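Local coordinates for metallo-beta-lactamase superfamily protein (Thermus thermophilus, PDB 2ZWR) that binds metal ions, zinc among them, in a two-metal site of the metallo-beta-lactamase fold and is probably a hydrolase, at residues A[15-20]-A[41-46]. Numbering follows the deposited sequence.
Sequences AYLVET and QTTGLI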
loop_
_atom_site.group_PDB
_atom_site.type_symbol
_atom_site.label_atom_id
_atom_site.label_comp_id
_atom_site.label_asym_id
_atom_site.label_seq_id
_atom_site.Cartn_x
_atom_site.Cartn_y
_atom_site.Cartn_z
ATOM N N ALA A 15 4.736 0.734 -5.783
ATOM C CA ALA A 15 4.545 -0.686 -5.497
ATOM C C ALA A 15 5.812 -1.266 -4.871
ATOM O O ALA A 15 6.905 -0.750 -5.091
ATOM C CB ALA A 15 4.201 -1.455 -6.772
ATOM N N TYR A 16 5.667 -2.333 -4.092
ATOM C CA TYR A 16 6.817 -2.976 -3.470
ATOM C C TYR A 16 6.729 -4.472 -3.662
ATOM O O TYR A 16 5.755 -5.100 -3.238
ATOM C CB TYR A 16 6.931 -2.619 -1.967
ATOM C CG TYR A 16 7.128 -1.129 -1.717
ATOM C CD1 TYR A 16 8.407 -0.561 -1.714
ATOM C CD2 TYR A 16 6.035 -0.287 -1.523
ATOM C CE1 TYR A 16 8.591 0.821 -1.517
ATOM C CE2 TYR A 16 6.211 1.093 -1.326
ATOM C CZ TYR A 16 7.491 1.633 -1.325
ATOM O OH TYR A 16 7.662 2.989 -1.122
ATOM N N LEU A 17 7.734 -5.025 -4.338
ATOM C CA LEU A 17 7.934 -6.461 -4.426
ATOM C C LEU A 17 8.904 -6.835 -3.312
ATOM O O LEU A 17 10.051 -6.409 -3.300
ATOM C CB LEU A 17 8.474 -6.859 -5.803
ATOM C CG LEU A 17 8.762 -8.347 -6.060
ATOM C CD1 LEU A 17 7.497 -9.221 -5.972
ATOM C CD2 LEU A 17 9.487 -8.543 -7.414
ATOM N N VAL A 18 8.416 -7.612 -2.360
ATOM C CA VAL A 18 9.136 -7.847 -1.114
ATOM C C VAL A 18 9.334 -9.345 -0.937
ATOM O O VAL A 18 8.368 -10.114 -0.986
ATOM C CB VAL A 18 8.349 -7.296 0.117
ATOM C CG1 VAL A 18 9.135 -7.513 1.411
ATOM C CG2 VAL A 18 7.991 -5.811 -0.077
ATOM N N GLU A 19 10.580 -9.752 -0.731
ATOM C CA GLU A 19 10.876 -11.138 -0.385
ATOM C C GLU A 19 10.702 -11.300 1.121
ATOM O O GLU A 19 11.375 -10.646 1.892
ATOM C CB GLU A 19 12.292 -11.541 -0.828
ATOM C CG GLU A 19 12.554 -13.061 -0.740
ATOM C CD GLU A 19 13.847 -13.519 -1.440
ATOM O OE1 GLU A 19 14.717 -12.668 -1.763
ATOM O OE2 GLU A 19 13.988 -14.748 -1.665
ATOM N N THR A 20 9.780 -12.158 1.537
ATOM C CA THR A 20 9.582 -12.415 2.964
ATOM C C THR A 20 10.088 -13.817 3.316
ATOM O O THR A 20 10.435 -14.607 2.432
ATOM C CB THR A 20 8.088 -12.232 3.390
ATOM O OG1 THR A 20 7.349 -13.442 3.168
ATOM C CG2 THR A 20 7.423 -11.077 2.616
ATOM N N GLN A 41 10.958 -10.542 -13.494
ATOM C CA GLN A 41 12.020 -11.150 -14.307
ATOM C C GLN A 41 13.422 -10.768 -13.855
ATOM O O GLN A 41 14.287 -11.635 -13.734
ATOM C CB GLN A 41 11.841 -10.820 -15.790
ATOM C CG GLN A 41 10.518 -11.306 -16.394
ATOM C CD GLN A 41 10.348 -12.812 -16.296
ATOM O OE1 GLN A 41 11.310 -13.562 -16.454
ATOM N NE2 GLN A 41 9.119 -13.261 -16.017
ATOM N N THR A 42 13.633 -9.477 -13.598
ATOM C CA THR A 42 14.952 -8.953 -13.243
ATOM C C THR A 42 15.349 -9.302 -11.803
ATOM O O THR A 42 16.540 -9.334 -11.476
ATOM C CB THR A 42 15.082 -7.411 -13.514
ATOM O OG1 THR A 42 14.130 -6.692 -12.729
ATOM C CG2 THR A 42 14.821 -7.089 -14.975
ATOM N N THR A 43 14.358 -9.586 -10.958
ATOM C CA THR A 43 14.614 -9.969 -9.570
ATOM C C THR A 43 14.586 -11.485 -9.363
ATOM O O THR A 43 15.145 -11.984 -8.397
ATOM C CB THR A 43 13.592 -9.316 -8.591
ATOM O OG1 THR A 43 12.263 -9.694 -8.967
ATOM C CG2 THR A 43 13.711 -7.785 -8.592
ATOM N N GLY A 44 13.907 -12.203 -10.258
ATOM C CA GLY A 44 13.697 -13.645 -10.115
ATOM C C GLY A 44 12.687 -14.000 -9.036
ATOM O O GLY A 44 12.671 -15.127 -8.547
ATOM N N LEU A 45 11.847 -13.036 -8.662
ATOM C CA LEU A 45 10.852 -13.225 -7.595
ATOM C C LEU A 45 9.423 -13.256 -8.145
ATOM O O LEU A 45 9.021 -12.355 -8.880
ATOM C CB LEU A 45 10.975 -12.111 -6.552
ATOM C CG LEU A 45 12.256 -11.987 -5.721
ATOM C CD1 LEU A 45 12.224 -10.699 -4.911
ATOM C CD2 LEU A 45 12.439 -13.203 -4.800
ATOM N N ILE A 46 8.669 -14.297 -7.798
ATOM C CA ILE A 46 7.259 -14.378 -8.164
ATOM C C ILE A 46 6.408 -14.192 -6.907
ATOM O O ILE A 46 6.492 -15.002 -5.984
ATOM C CB ILE A 46 6.893 -15.733 -8.830
ATOM C CG1 ILE A 46 7.954 -16.164 -9.850
ATOM C CG2 ILE A 46 5.498 -15.660 -9.478
ATOM C CD1 ILE A 46 7.842 -17.647 -10.243
#
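Thr43, on the last turn of helix 33-43, meets Leu17 of strand 13-20 tip to tip, where the helix lies against one face of the mixed sheet in this alpha-beta/beta-alpha sandwich of the metallo-beta-lactamase fold. The touch is made by the hydroxyl: Thr43 OG1 lies 3.4 Å from Leu17 CD2. A chi1 of 58° turns this hydroxyl back over the helix backbone, where it hydrogen-bonds to Leu39 O, so its polar needs are met although its neighbour is a methyl. Next comes Gly44, which leaves the helix with positive phi (73°) and turns the chain so that Leu45 points back toward the strand. Leu45 N gives a weak hydrogen bond to Thr43 OG1, 3.4 Å away. Leu45 is buried and lies obliquely across Leu17, with Leu45 CB 4.0 Å from Leu17 CD2, so Leu17 CD2 touches both Thr43 and Leu45, the residues on either side of Gly44 in the chain. Leu39 and Phe40 pack on Leu17 as well, and Pro24 touches Leu45. Farther out, Glu19 runs extended across the leucine at about a right angle, while its OE1 forms a salt bridge with Arg2 on the neighbouring strand. Leu45 CD2 sits over the flat face of the carboxylate, almost directly above Glu19 CD at 3.7 Å and evenly spaced, 3.8 Å, from Glu19 OE1 and OE2.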